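Local coordinates for ofchtiv-allosamidin (Ostrinia furnacalis, PDB 6JMB), which probably hydrolyses chitin as a group IV insect chitinase of glycosyl hydrolase family 18, and binds the inhibitor allosamidin in its active-site cleft, at residues A[126-131]-A[174-179]; A[165-170]-A[190-195]; A[92-97]-A[132-137]. All coordinates share one frame; numbering follows the deposited sequence.

Followed from the N terminus, the chain first offers helix 90-97, whose segment 92-97 is met again by 132-137 in the loop before helix 138-154; this is interaction 3. That loop also contains 126-131, which pairs with 174-179, on helices 169-175 and 178-184, to close interaction 1, so interactions 3 and 1 cross. Interaction 2 starts inside the loop that interaction 1 closes, at 165-170, and ends beyond it at 190-195, so interactions 1 and 2 cross as well, whereas interactions 3 and 2 follow in series. Together they tie helix 90-97 to the loops after TIM-barrel strands 120-124, 160-165 and 187-190, with interactions 1 and 2 reaching allosamizoline.

Interaction 1 of 3, residues A[126-131]-A[174-179]; sequences EYPNRR and QSYDVP. With AMI (allosamizoline), chain C.
The loop that leaves barrel strand 120-124 bends through a type II beta turn, Y127 to R130, and the turn seats P128 and N129 against Q174 and S175. S175 OG donates to P128 O over 2.7 Å, lying in the carbonyl plane. One residue on, N129 ND2 reaches Q174 O at 2.9 Å, a nearly straight bond (159°) directed at a lone pair and held in the plane of the amide. A chi1 of -172° swings the asparagine amide away from its own backbone N and across to Q174 O.

The loop begins at the close of the DxxDxDxE signature of family 18, whose last residue is E126, the position of the proton donor in well-studied relatives. Its OE2 comes within 3.0 Å of N2 of the bound allosamizoline, and the peptide bond to Y127 is cis. The Y127 ring is sandwiched: E126 CB lies over the centre of one face, and R130 NH1 sits 3.6 Å above the other, displaced toward the rim. At the ring's edge Y176 OH approaches Y127 CD1 to 3.6 Å, while that hydroxyl also accepts a hydrogen bond from S166 N.

Water fills out the polar side. One molecule lies in the R130 guanidinium plane, accepting from NH1 and donating to S175 OG at 2.7 Å from that oxygen, which therefore has a donor as well as an acceptor. Two further waters donate to Q174 OE1, one shared with N129 O and the other with R130 NE; Q174 NE2 turns back to E170 O.

Interaction 2 of 3, residues A[165-170]-A[190-195]; sequences VSAVEE and VMTYDM. With AMI (allosamizoline), chain C.
A167 CB packs against V190 CG1, T192 CG2 and M195 CE, and it meets M191 O at 3.3 Å. In V190 a chi1 of -174° points CG1 away from the residue's own N and brings that methyl against A167 CA and CB, while CG2 meets V165 CG2. Beside them V168 CG1 lies 3.5 Å from M195 SD, the two side chains running antiparallel alongside one another; M195 folds at chi2 (-78°) to reach it.

M191 N donates to V165 O at 2.9 Å, one of the bonds that make V165 and V190 a parallel bridge. The chain then kinks through inverse gamma turns centred on M191 and T192. M191 is bent at its far end (chi3 -77°): SD lies 3.4 Å from C7 of allosamizoline, while CE folds back over V165 O. Y193 presents its ring edge to the inhibitor, its OH making a weak, long bond to O7. D194 OD2 accepts from allosamizoline O6 at 2.6 Å, and OD1 is held by R252 and Y250. T192, between them, turns instead to A167 and G246, while M191, Y193 and D194 line the pocket at the end of a barrel strand, as in other family 18 chitinases.

Interaction 3 of 3, residues A[92-97]-A[132-137]; sequences YSIMAA and DTVHGE
S93 OG, on helix 90-97, gathers two successive backbone N-H groups from the loop that precedes helix 138-154 of the TIM barrel, a loop shaped by an ST motif at T133. H135 N donates to it at 3.0 Å and 156°; V134 N makes a weak bond to the same oxygen at 3.2 Å. Fully extended at chi1 (180°), the serine hydroxyl reaches out from the helix and into the loop.

Beside these bonds I94 CG1 packs against V134 CG2 at 3.8 Å, a small apolar patch near the surface. Farther along the helix, the H135 ring meets it edge-on, CD2 lying 3.3 Å from S93 O and close to the ring plane. A97 CB touches the same carbon obliquely. V134 CG1 sits over the centre of one imidazole face, and a water hydrogen-bonded to both NE2 and I94 O links the ring to the helix backbone and probably helps fix the ring's rotation.

A second shell sets these positions. D139, at the start of helix 138-154, bonds to S93 OG through OD1 and to T133 OG1 through OD2, so one carboxylate spans both hydroxyls. G136 has a positive phi, which favours glycine, and its N donates to T133 OG1 at 2.9 Å, completing the ST motif.

Interaction 1 of 3, residues A[126-131]-A[174-179]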
loop_
_atom_site.group_PDB
_atom_site.type_symbol
_atom_site.label_atom_id
_atom_site.label_comp_id
_atom_site.label_asym_id
_atom_site.label_seq_id
_atom_site.Cartn_x
_atom_site.Cartn_y
_atom_site.Cartn_z
ATOM N N GLU A 126 -3.045 -2.092 -11.482
ATOM C CA GLU A 126 -3.101 -3.428 -10.884
ATOM C C GLU A 126 -3.816 -4.388 -11.837
ATOM O O GLU A 126 -5.037 -4.545 -11.765
ATOM C CB GLU A 126 -3.761 -3.362 -9.492
ATOM C CG GLU A 126 -3.037 -2.372 -8.572
ATOM C CD GLU A 126 -3.304 -2.559 -7.093
ATOM O OE1 GLU A 126 -4.151 -3.390 -6.708
ATOM O OE2 GLU A 126 -2.634 -1.867 -6.296
ATOM N N TYR A 127 -3.073 -5.044 -12.740
ATOM C CA TYR A 127 -1.627 -4.944 -12.926
ATOM C C TYR A 127 -1.377 -5.206 -14.402
ATOM O O TYR A 127 -2.192 -5.857 -15.061
ATOM C CB TYR A 127 -0.901 -6.068 -12.185
ATOM C CG TYR A 127 -1.115 -6.097 -10.705
ATOM C CD1 TYR A 127 -0.296 -5.360 -9.859
ATOM C CD2 TYR A 127 -2.129 -6.864 -10.143
ATOM C CE1 TYR A 127 -0.482 -5.373 -8.498
ATOM C CE2 TYR A 127 -2.320 -6.878 -8.771
ATOM C CZ TYR A 127 -1.488 -6.132 -7.967
ATOM O OH TYR A 127 -1.653 -6.141 -6.605
ATOM N N PRO A 128 -0.239 -4.760 -14.923
ATOM C CA PRO A 128 0.130 -5.143 -16.290
ATOM C C PRO A 128 0.099 -6.656 -16.450
ATOM O O PRO A 128 0.589 -7.401 -15.593
ATOM C CB PRO A 128 1.550 -4.589 -16.438
ATOM C CG PRO A 128 1.594 -3.431 -15.476
ATOM C CD PRO A 128 0.754 -3.865 -14.306
ATOM N N ASN A 129 -0.529 -7.109 -17.538
ATOM C CA ASN A 129 -0.530 -8.527 -17.908
ATOM C C ASN A 129 -1.223 -9.404 -16.865
ATOM O O ASN A 129 -0.941 -10.600 -16.749
ATOM C CB ASN A 129 0.889 -9.018 -18.221
ATOM C CG ASN A 129 0.922 -10.421 -18.792
ATOM O OD1 ASN A 129 0.048 -10.817 -19.563
ATOM N ND2 ASN A 129 1.934 -11.189 -18.394
ATOM N N ARG A 130 -2.148 -8.836 -16.093
ATOM C CA ARG A 130 -2.903 -9.617 -15.126
ATOM C C ARG A 130 -4.350 -9.150 -15.100
ATOM O O ARG A 130 -4.709 -8.120 -15.675
ATOM C CB ARG A 130 -2.289 -9.537 -13.725
ATOM C CG ARG A 130 -0.879 -10.100 -13.655
ATOM C CD ARG A 130 -0.280 -9.991 -12.277
ATOM N NE ARG A 130 -1.042 -10.751 -11.300
ATOM C CZ ARG A 130 -0.894 -10.616 -9.987
ATOM N NH1 ARG A 130 -0.012 -9.754 -9.504
ATOM N NH2 ARG A 130 -1.630 -11.342 -9.159
ATOM N N ARG A 131 -5.180 -9.932 -14.414
ATOM C CA ARG A 131 -6.598 -9.619 -14.211
ATOM C C ARG A 131 -7.253 -9.439 -15.579
ATOM O O ARG A 131 -7.088 -10.312 -16.448
ATOM C CB ARG A 131 -6.739 -8.466 -13.226
ATOM C CG ARG A 131 -6.131 -8.757 -11.866
ATOM C CD ARG A 131 -6.208 -7.537 -10.960
ATOM N NE ARG A 131 -7.549 -7.334 -10.415
ATOM C CZ ARG A 131 -8.022 -6.155 -10.010
ATOM N NH1 ARG A 131 -7.277 -5.062 -10.112
ATOM N NH2 ARG A 131 -9.247 -6.069 -9.505
ATOM N N GLN A 174 5.352 -11.327 -13.822
ATOM C CA GLN A 174 4.236 -11.259 -14.752
ATOM C C GLN A 174 4.012 -9.861 -15.299
ATOM O O GLN A 174 3.402 -9.726 -16.365
ATOM C CB GLN A 174 2.945 -11.715 -14.073
ATOM C CG GLN A 174 2.972 -13.156 -13.615
ATOM C CD GLN A 174 1.689 -13.546 -12.911
ATOM O OE1 GLN A 174 0.604 -13.481 -13.493
ATOM N NE2 GLN A 174 1.802 -13.933 -11.646
ATOM N N SER A 175 4.492 -8.821 -14.612
ATOM C CA SER A 175 4.062 -7.462 -14.907
ATOM C C SER A 175 5.171 -6.502 -15.307
ATOM O O SER A 175 4.879 -5.521 -15.997
ATOM C CB SER A 175 3.352 -6.844 -13.691
ATOM O OG SER A 175 2.132 -7.514 -13.403
ATOM N N TYR A 176 6.417 -6.713 -14.869
ATOM C CA TYR A 176 7.400 -5.639 -14.897
ATOM C C TYR A 176 8.737 -6.084 -15.452
ATOM O O TYR A 176 9.214 -7.187 -15.176
ATOM C CB TYR A 176 7.682 -5.091 -13.493
ATOM C CG TYR A 176 6.451 -4.826 -12.665
ATOM C CD1 TYR A 176 5.549 -3.823 -13.019
ATOM C CD2 TYR A 176 6.192 -5.571 -11.531
ATOM C CE1 TYR A 176 4.415 -3.579 -12.252
ATOM C CE2 TYR A 176 5.065 -5.339 -10.757
ATOM C CZ TYR A 176 4.181 -4.349 -11.124
ATOM O OH TYR A 176 3.067 -4.127 -10.353
ATOM N N ASP A 177 9.360 -5.184 -16.194
ATOM C CA ASP A 177 10.794 -5.227 -16.414
ATOM C C ASP A 177 11.416 -4.276 -15.398
ATOM O O ASP A 177 11.290 -3.054 -15.527
ATOM C CB ASP A 177 11.135 -4.810 -17.836
ATOM C CG ASP A 177 12.612 -4.773 -18.062
ATOM O OD1 ASP A 177 13.187 -5.858 -18.261
ATOM O OD2 ASP A 177 13.194 -3.675 -17.985
ATOM N N VAL A 178 12.053 -4.839 -14.364
ATOM C CA VAL A 178 12.458 -4.027 -13.211
ATOM C C VAL A 178 13.421 -2.903 -13.567
ATOM O O VAL A 178 13.191 -1.762 -13.131
ATOM C CB VAL A 178 12.945 -4.930 -12.058
ATOM C CG1 VAL A 178 13.487 -4.089 -10.907
ATOM C CG2 VAL A 178 11.819 -5.841 -11.575
ATOM N N PRO A 179 14.494 -3.128 -14.331
ATOM C CA PRO A 179 15.408 -2.010 -14.617
ATOM C C PRO A 179 14.753 -0.858 -15.357
ATOM O O PRO A 179 15.053 0.306 -15.060
ATOM C CB PRO A 179 16.534 -2.668 -15.430
ATOM C CG PRO A 179 16.476 -4.121 -15.040
ATOM C CD PRO A 179 15.020 -4.409 -14.836
HETATM C C1 AMI C . -3.173 -1.558 -2.236
HETATM C C2 AMI C . -3.836 -0.967 -3.545
HETATM C C3 AMI C . -5.134 -0.503 -3.105
HETATM C C4 AMI C . -5.535 -1.488 -1.931
HETATM C C5 AMI C . -4.298 -1.514 -1.166
HETATM C C6 AMI C . -4.211 -2.724 -0.166
HETATM C C7 AMI C . -2.067 0.224 -2.961
HETATM C C8 AMI C . -0.932 2.129 -4.211
HETATM C C9 AMI C . -0.022 1.367 -1.941
HETATM N N2 AMI C . -3.044 -0.006 -3.942
HETATM N N7 AMI C . -1.010 1.240 -3.045
HETATM O O3 AMI C . -6.061 -0.492 -4.190
HETATM O O4 AMI C . -6.562 -1.012 -1.072
HETATM O O6 AMI C . -4.431 -3.919 -0.887
HETATM O O7 AMI C . -2.147 -0.604 -1.882
HETATM O O HOH W 1 0.066 -13.191 -16.099
HETATM O O HOH W 2 2.041 -8.393 -10.865
HETATM O O HOH W 3 -1.901 -13.328 -12.458
#

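Interaction 2 of 3, residues A[165-170]-A[190-195]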
loop_
_atom_site.group_PDB
_atom_site.type_symbol
_atom_site.label_atom_id
_atom_site.label_comp_id
_atom_site.label_asym_id
_atom_site.label_seq_id
_atom_site.Cartn_x
_atom_site.Cartn_y
_atom_site.Cartn_z
ATOM N N VAL A 165 3.944 -1.262 -6.891
ATOM C CA VAL A 165 4.115 -2.516 -7.620
ATOM C C VAL A 165 3.819 -3.715 -6.732
ATOM O O VAL A 165 3.965 -3.664 -5.507
ATOM C CB VAL A 165 5.534 -2.652 -8.210
ATOM C CG1 VAL A 165 5.812 -1.532 -9.214
ATOM C CG2 VAL A 165 6.569 -2.657 -7.094
ATOM N N SER A 166 3.423 -4.813 -7.372
ATOM C CA SER A 166 3.295 -6.080 -6.665
ATOM C C SER A 166 4.661 -6.552 -6.171
ATOM O O SER A 166 5.709 -6.201 -6.725
ATOM C CB SER A 166 2.668 -7.138 -7.570
ATOM O OG SER A 166 3.459 -7.328 -8.732
ATOM N N ALA A 167 4.644 -7.348 -5.103
ATOM C CA ALA A 167 5.838 -7.552 -4.289
ATOM C C ALA A 167 6.634 -8.802 -4.652
ATOM O O ALA A 167 7.817 -8.708 -4.992
ATOM C CB ALA A 167 5.468 -7.567 -2.804
ATOM N N VAL A 168 6.025 -9.974 -4.553
ATOM C CA VAL A 168 6.800 -11.209 -4.638
ATOM C C VAL A 168 7.186 -11.494 -6.081
ATOM O O VAL A 168 6.518 -11.067 -7.027
ATOM C CB VAL A 168 6.063 -12.405 -3.999
ATOM C CG1 VAL A 168 5.738 -12.127 -2.531
ATOM C CG2 VAL A 168 4.814 -12.770 -4.781
ATOM N N GLU A 169 8.274 -12.249 -6.235
ATOM C CA GLU A 169 8.802 -12.575 -7.555
ATOM C C GLU A 169 7.738 -13.135 -8.498
ATOM O O GLU A 169 7.648 -12.723 -9.659
ATOM C CB GLU A 169 9.978 -13.540 -7.423
ATOM C CG GLU A 169 10.597 -13.880 -8.756
ATOM C CD GLU A 169 11.875 -14.682 -8.607
ATOM O OE1 GLU A 169 12.284 -14.940 -7.454
ATOM O OE2 GLU A 169 12.469 -15.047 -9.643
ATOM N N GLU A 170 6.937 -14.095 -8.039
ATOM C CA GLU A 170 6.018 -14.744 -8.980
ATOM C C GLU A 170 4.973 -13.774 -9.506
ATOM O O GLU A 170 4.447 -13.953 -10.613
ATOM C CB GLU A 170 5.364 -15.971 -8.350
ATOM C CG GLU A 170 6.376 -16.821 -7.712
ATOM C CD GLU A 170 6.470 -16.459 -6.249
ATOM O OE1 GLU A 170 6.627 -15.255 -5.968
ATOM O OE2 GLU A 170 6.584 -17.349 -5.439
ATOM N N VAL A 190 7.073 -0.792 -3.145
ATOM C CA VAL A 190 6.788 -2.219 -3.261
ATOM C C VAL A 190 5.706 -2.578 -2.252
ATOM O O VAL A 190 5.845 -2.312 -1.053
ATOM C CB VAL A 190 8.056 -3.058 -3.047
ATOM C CG1 VAL A 190 7.768 -4.523 -3.307
ATOM C CG2 VAL A 190 9.179 -2.568 -3.958
ATOM N N MET A 191 4.618 -3.172 -2.735
ATOM C CA MET A 191 3.450 -3.444 -1.890
ATOM C C MET A 191 3.642 -4.766 -1.143
ATOM O O MET A 191 3.016 -5.791 -1.432
ATOM C CB MET A 191 2.173 -3.432 -2.719
ATOM C CG MET A 191 1.832 -2.056 -3.264
ATOM S SD MET A 191 0.208 -1.988 -4.055
ATOM C CE MET A 191 0.566 -2.783 -5.620
ATOM N N THR A 192 4.524 -4.711 -0.141
ATOM C CA THR A 192 4.911 -5.872 0.663
ATOM C C THR A 192 3.874 -6.177 1.752
ATOM O O THR A 192 4.132 -6.120 2.955
ATOM C CB THR A 192 6.326 -5.689 1.212
ATOM O OG1 THR A 192 6.552 -4.307 1.536
ATOM C CG2 THR A 192 7.362 -6.131 0.179
ATOM N N TYR A 193 2.676 -6.511 1.287
ATOM C CA TYR A 193 1.550 -6.915 2.121
ATOM C C TYR A 193 0.561 -7.612 1.196
ATOM O O TYR A 193 0.846 -7.822 0.014
ATOM C CB TYR A 193 0.943 -5.729 2.888
ATOM C CG TYR A 193 0.899 -4.438 2.103
ATOM C CD1 TYR A 193 0.012 -4.271 1.047
ATOM C CD2 TYR A 193 1.752 -3.389 2.410
ATOM C CE1 TYR A 193 -0.032 -3.086 0.327
ATOM C CE2 TYR A 193 1.711 -2.203 1.701
ATOM C CZ TYR A 193 0.827 -2.067 0.660
ATOM O OH TYR A 193 0.793 -0.891 -0.055
ATOM N N ASP A 194 -0.601 -7.992 1.737
ATOM C CA ASP A 194 -1.526 -8.870 1.012
ATOM C C ASP A 194 -0.842 -10.170 0.594
ATOM O O ASP A 194 -1.207 -10.787 -0.414
ATOM C CB ASP A 194 -2.168 -8.179 -0.195
ATOM C CG ASP A 194 -2.840 -6.885 0.172
ATOM O OD1 ASP A 194 -3.498 -6.841 1.231
ATOM O OD2 ASP A 194 -2.713 -5.913 -0.601
ATOM N N MET A 195 0.153 -10.585 1.376
ATOM C CA MET A 195 0.873 -11.815 1.070
ATOM C C MET A 195 -0.046 -13.015 1.182
ATOM O O MET A 195 0.060 -13.969 0.396
ATOM C CB MET A 195 2.045 -11.955 2.036
ATOM C CG MET A 195 3.075 -10.856 1.892
ATOM S SD MET A 195 4.128 -11.171 0.471
ATOM C CE MET A 195 5.088 -9.659 0.406
HETATM C C1 AMI C . -3.173 -1.558 -2.236
HETATM C C2 AMI C . -3.836 -0.967 -3.545
HETATM C C3 AMI C . -5.134 -0.503 -3.105
HETATM C C4 AMI C . -5.535 -1.488 -1.931
HETATM C C5 AMI C . -4.298 -1.514 -1.166
HETATM C C6 AMI C . -4.211 -2.724 -0.166
HETATM C C7 AMI C . -2.067 0.224 -2.961
HETATM C C8 AMI C . -0.932 2.129 -4.211
HETATM C C9 AMI C . -0.022 1.367 -1.941
HETATM N N2 AMI C . -3.044 -0.006 -3.942
HETATM N N7 AMI C . -1.010 1.240 -3.045
HETATM O O3 AMI C . -6.061 -0.492 -4.190
HETATM O O4 AMI C . -6.562 -1.012 -1.072
HETATM O O6 AMI C . -4.431 -3.919 -0.887
HETATM O O7 AMI C . -2.147 -0.604 -1.882
HETATM O O HOH W 4 1.989 -7.011 -3.612
#

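Interaction 3 of 3, residues A[92-97]-A[132-137]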
loop_
_atom_site.group_PDB
_atom_site.type_symbol
_atom_site.label_atom_id
_atom_site.label_comp_id
_atom_site.label_asym_id
_atom_site.label_seq_id
_atom_site.Cartn_x
_atom_site.Cartn_y
_atom_site.Cartn_z
ATOM N N TYR A 92 -6.144 0.412 -18.479
ATOM C CA TYR A 92 -4.722 0.752 -18.481
ATOM C C TYR A 92 -3.990 0.008 -19.586
ATOM O O TYR A 92 -3.105 0.571 -20.244
ATOM C CB TYR A 92 -4.113 0.456 -17.097
ATOM C CG TYR A 92 -4.744 1.339 -16.052
ATOM C CD1 TYR A 92 -5.935 0.975 -15.439
ATOM C CD2 TYR A 92 -4.201 2.576 -15.743
ATOM C CE1 TYR A 92 -6.556 1.811 -14.535
ATOM C CE2 TYR A 92 -4.813 3.417 -14.835
ATOM C CZ TYR A 92 -5.986 3.026 -14.234
ATOM O OH TYR A 92 -6.610 3.866 -13.340
ATOM N N SER A 93 -4.361 -1.253 -19.808
ATOM C CA SER A 93 -3.788 -2.035 -20.898
ATOM C C SER A 93 -4.090 -1.392 -22.247
ATOM O O SER A 93 -3.202 -1.258 -23.099
ATOM C CB SER A 93 -4.353 -3.452 -20.827
ATOM O OG SER A 93 -3.845 -4.268 -21.866
ATOM N N ILE A 94 -5.342 -0.978 -22.456
ATOM C CA ILE A 94 -5.716 -0.323 -23.709
ATOM C C ILE A 94 -4.987 1.007 -23.861
ATOM O O ILE A 94 -4.414 1.303 -24.915
ATOM C CB ILE A 94 -7.241 -0.142 -23.776
ATOM C CG1 ILE A 94 -7.933 -1.500 -23.858
ATOM C CG2 ILE A 94 -7.621 0.731 -24.967
ATOM C CD1 ILE A 94 -9.416 -1.426 -23.551
ATOM N N MET A 95 -4.982 1.821 -22.804
ATOM C CA MET A 95 -4.354 3.138 -22.882
ATOM C C MET A 95 -2.868 3.019 -23.191
ATOM O O MET A 95 -2.336 3.736 -24.048
ATOM C CB MET A 95 -4.562 3.891 -21.564
ATOM C CG MET A 95 -3.805 5.222 -21.467
ATOM S SD MET A 95 -2.114 5.106 -20.834
ATOM C CE MET A 95 -2.419 4.729 -19.108
ATOM N N ALA A 96 -2.175 2.121 -22.491
ATOM C CA ALA A 96 -0.725 2.069 -22.594
ATOM C C ALA A 96 -0.253 1.597 -23.961
ATOM O O ALA A 96 0.871 1.928 -24.351
ATOM C CB ALA A 96 -0.148 1.171 -21.497
ATOM N N ALA A 97 -1.087 0.857 -24.696
ATOM C CA ALA A 97 -0.684 0.302 -25.984
ATOM C C ALA A 97 -0.736 1.307 -27.128
ATOM O O ALA A 97 -0.166 1.042 -28.192
ATOM C CB ALA A 97 -1.566 -0.896 -26.330
ATOM N N ASP A 132 -7.985 -8.349 -15.824
ATOM C CA ASP A 132 -8.684 -8.160 -17.088
ATOM C C ASP A 132 -7.842 -7.443 -18.138
ATOM O O ASP A 132 -8.393 -6.721 -18.977
ATOM C CB ASP A 132 -10.047 -7.487 -16.881
ATOM C CG ASP A 132 -9.948 -6.129 -16.216
ATOM O OD1 ASP A 132 -8.882 -5.814 -15.666
ATOM O OD2 ASP A 132 -10.947 -5.375 -16.240
ATOM N N THR A 133 -6.523 -7.650 -18.126
ATOM C CA THR A 133 -5.657 -7.128 -19.175
ATOM C C THR A 133 -6.207 -7.469 -20.553
ATOM O O THR A 133 -6.759 -8.551 -20.777
ATOM C CB THR A 133 -4.243 -7.705 -19.034
ATOM O OG1 THR A 133 -3.470 -7.331 -20.180
ATOM C CG2 THR A 133 -4.268 -9.233 -18.938
ATOM N N VAL A 134 -6.055 -6.530 -21.481
ATOM C CA VAL A 134 -6.492 -6.717 -22.856
ATOM C C VAL A 134 -5.358 -7.212 -23.741
ATOM O O VAL A 134 -5.564 -8.088 -24.581
ATOM C CB VAL A 134 -7.103 -5.404 -23.395
ATOM C CG1 VAL A 134 -7.338 -5.474 -24.901
ATOM C CG2 VAL A 134 -8.390 -5.073 -22.657
ATOM N N HIS A 135 -4.150 -6.685 -23.551
ATOM C CA HIS A 135 -3.024 -6.979 -24.426
ATOM C C HIS A 135 -2.015 -7.945 -23.819
ATOM O O HIS A 135 -0.987 -8.221 -24.449
ATOM C CB HIS A 135 -2.332 -5.681 -24.858
ATOM C CG HIS A 135 -3.205 -4.785 -25.679
ATOM N ND1 HIS A 135 -3.738 -5.172 -26.892
ATOM C CD2 HIS A 135 -3.649 -3.525 -25.457
ATOM C CE1 HIS A 135 -4.468 -4.185 -27.383
ATOM N NE2 HIS A 135 -4.426 -3.172 -26.535
ATOM N N GLY A 136 -2.272 -8.450 -22.620
ATOM C CA GLY A 136 -1.441 -9.518 -22.088
ATOM C C GLY A 136 -0.002 -9.086 -21.890
ATOM O O GLY A 136 0.284 -8.026 -21.321
ATOM N N GLU A 137 0.925 -9.916 -22.373
ATOM C CA GLU A 137 2.344 -9.695 -22.110
ATOM C C GLU A 137 2.859 -8.393 -22.703
ATOM O O GLU A 137 3.880 -7.871 -22.234
ATOM C CB GLU A 137 3.176 -10.866 -22.636
ATOM C CG GLU A 137 3.573 -11.859 -21.560
ATOM C CD GLU A 137 4.530 -12.918 -22.068
ATOM O OE1 GLU A 137 5.306 -12.626 -23.005
ATOM O OE2 GLU A 137 4.504 -14.045 -21.528
HETATM O O HOH W 5 -5.011 -0.486 -27.141
#